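Local coordinates for protein mRNA interferase (Mycobacterium tuberculosis, PDB 6L2A) that probably serves as the toxin of a type II toxin-antitoxin system, a MazF-family endonuclease that cuts RNA, at residues P64-L69 / K81-Q86. The protein carries 6 engineered substitutions. Sequence-based numbering, arbitrary orientation.
Sequences PFQVLL and KAQAEQ
Gln66 reaches across to both Lys81 and Glu85, its amide suiting the place because it can accept from one and donate to the other. Lys81 NZ meets Gln66 OE1 at 3.0 Å from above the carbonyl plane, while Gln66 NE2 donates in its amide plane to Glu85 OE2 at 2.9 Å, approaching from the syn side, well out of the carboxylate plane. CG beside the backbone N, anti to the carbonyl carbon (chi1 -52°), and an extended chi2 (167°) carry the Gln66 amide there; a water bridges NE2 and, weakly, NZ. Glu85, bent at chi2 (-79°), turns OE1 to the slightly positive rim of the Phe65 ring, 3.2 Å from CD1. Beneath, Val67 and Ala82 form an antiparallel hydrogen-bonded pair (Ala82 N to Val67 O 2.9 Å), joining strands 66-69 and 80-83 in the curled sheet of the SH3-like MazF fold. On the Val67 side, where helix 104-117 packs, Leu69 CD1 rests on Ala82 CB at 4.0 Å, the methyl leaving room for the branched chain. Farther out, Lys61 O binds Lys81 NZ, Tyr63 N binds Gln66 OE1, and Ser89 of the second subunit binds Glu85 O. Accepting at OE1 and donating at NE2 fixes the amide's flip; Glu85 OE1 stays buried without a hydrogen-bond partner.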
loop_
_atom_site.group_PDB
_atom_site.type_symbol
_atom_site.label_atom_id
_atom_site.label_comp_id
_atom_site.label_asym_id
_atom_site.label_seq_id
_atom_site.Cartn_x
_atom_site.Cartn_y
_atom_site.Cartn_z
ATOM N N PRO A 64 -2.830 12.459 10.631
ATOM C CA PRO A 64 -3.741 11.361 10.998
ATOM C C PRO A 64 -3.546 10.099 10.176
ATOM O O PRO A 64 -4.046 9.040 10.578
ATOM C CB PRO A 64 -5.136 11.960 10.766
ATOM C CG PRO A 64 -4.928 13.418 10.584
ATOM C CD PRO A 64 -3.564 13.592 10.042
ATOM N N PHE A 65 -2.864 10.178 9.035
ATOM C CA PHE A 65 -2.472 8.998 8.279
ATOM C C PHE A 65 -1.110 8.470 8.711
ATOM O O PHE A 65 -0.495 7.683 7.982
ATOM C CB PHE A 65 -2.482 9.301 6.777
ATOM C CG PHE A 65 -1.833 10.606 6.412
ATOM C CD1 PHE A 65 -0.471 10.675 6.171
ATOM C CD2 PHE A 65 -2.588 11.763 6.300
ATOM C CE1 PHE A 65 0.127 11.873 5.829
ATOM C CE2 PHE A 65 -1.994 12.966 5.958
ATOM C CZ PHE A 65 -0.637 13.020 5.722
ATOM N N GLN A 66 -0.628 8.897 9.877
ATOM C CA GLN A 66 0.629 8.444 10.447
ATOM C C GLN A 66 0.400 8.123 11.918
ATOM O O GLN A 66 -0.537 8.627 12.540
ATOM C CB GLN A 66 1.730 9.503 10.287
ATOM C CG GLN A 66 1.884 10.012 8.858
ATOM C CD GLN A 66 2.735 11.264 8.769
ATOM O OE1 GLN A 66 2.836 12.027 9.729
ATOM N NE2 GLN A 66 3.343 11.486 7.607
ATOM N N VAL A 67 1.258 7.269 12.475
ATOM C CA VAL A 67 1.080 6.772 13.838
ATOM C C VAL A 67 2.395 6.905 14.594
ATOM O O VAL A 67 3.423 6.370 14.162
ATOM C CB VAL A 67 0.593 5.314 13.866
ATOM C CG1 VAL A 67 0.423 4.842 15.306
ATOM C CG2 VAL A 67 -0.720 5.175 13.105
ATOM N N LEU A 68 2.357 7.594 15.731
ATOM C CA LEU A 68 3.525 7.699 16.596
ATOM C C LEU A 68 3.834 6.347 17.230
ATOM O O LEU A 68 2.958 5.719 17.833
ATOM C CB LEU A 68 3.279 8.751 17.678
ATOM C CG LEU A 68 4.316 8.903 18.796
ATOM C CD1 LEU A 68 5.599 9.515 18.266
ATOM C CD2 LEU A 68 3.751 9.737 19.933
ATOM N N LEU A 69 5.079 5.896 17.087
ATOM C CA LEU A 69 5.530 4.619 17.630
ATOM C C LEU A 69 6.535 4.881 18.746
ATOM O O LEU A 69 7.611 5.436 18.497
ATOM C CB LEU A 69 6.151 3.746 16.539
ATOM C CG LEU A 69 5.270 3.434 15.326
ATOM C CD1 LEU A 69 6.034 2.614 14.296
ATOM C CD2 LEU A 69 4.005 2.711 15.762
ATOM N N LYS A 81 7.518 7.564 13.671
ATOM C CA LYS A 81 6.154 7.514 13.175
ATOM C C LYS A 81 6.091 6.623 11.945
ATOM O O LYS A 81 6.954 6.693 11.065
ATOM C CB LYS A 81 5.602 8.917 12.859
ATOM C CG LYS A 81 6.341 9.691 11.790
ATOM C CD LYS A 81 5.616 10.995 11.487
ATOM C CE LYS A 81 6.214 11.698 10.282
ATOM N NZ LYS A 81 5.636 13.058 10.094
ATOM N N ALA A 82 5.083 5.755 11.918
ATOM C CA ALA A 82 4.783 4.976 10.729
ATOM C C ALA A 82 4.029 5.859 9.746
ATOM O O ALA A 82 3.096 6.568 10.131
ATOM C CB ALA A 82 3.952 3.744 11.087
ATOM N N GLN A 83 4.440 5.826 8.485
ATOM C CA GLN A 83 3.882 6.688 7.446
ATOM C C GLN A 83 3.034 5.826 6.516
ATOM O O GLN A 83 3.537 5.262 5.542
ATOM C CB GLN A 83 4.994 7.397 6.682
ATOM C CG GLN A 83 5.953 8.186 7.554
ATOM C CD GLN A 83 7.037 8.864 6.741
ATOM O OE1 GLN A 83 8.146 8.345 6.608
ATOM N NE2 GLN A 83 6.721 10.027 6.186
ATOM N N ALA A 84 1.735 5.729 6.817
ATOM C CA ALA A 84 0.847 4.911 6.001
ATOM C C ALA A 84 0.716 5.436 4.579
ATOM O O ALA A 84 0.408 4.655 3.671
ATOM C CB ALA A 84 -0.536 4.814 6.646
ATOM N N GLU A 85 0.944 6.734 4.360
ATOM C CA GLU A 85 0.903 7.273 3.007
ATOM C C GLU A 85 2.094 6.831 2.166
ATOM O O GLU A 85 2.091 7.058 0.952
ATOM C CB GLU A 85 0.824 8.805 3.046
ATOM C CG GLU A 85 2.156 9.536 3.239
ATOM C CD GLU A 85 2.651 9.546 4.680
ATOM O OE1 GLU A 85 2.083 8.829 5.530
ATOM O OE2 GLU A 85 3.616 10.288 4.964
ATOM N N GLN A 86 3.102 6.203 2.776
ATOM C CA GLN A 86 4.272 5.707 2.064
ATOM C C GLN A 86 4.253 4.190 1.917
ATOM O O GLN A 86 5.305 3.580 1.707
ATOM C CB GLN A 86 5.551 6.154 2.774
ATOM C CG GLN A 86 5.644 7.655 2.995
ATOM C CD GLN A 86 6.694 8.305 2.121
ATOM O OE1 GLN A 86 6.539 8.389 0.901
ATOM N NE2 GLN A 86 7.775 8.767 2.739
HETATM O O HOH W 1 5.562 13.576 6.777
#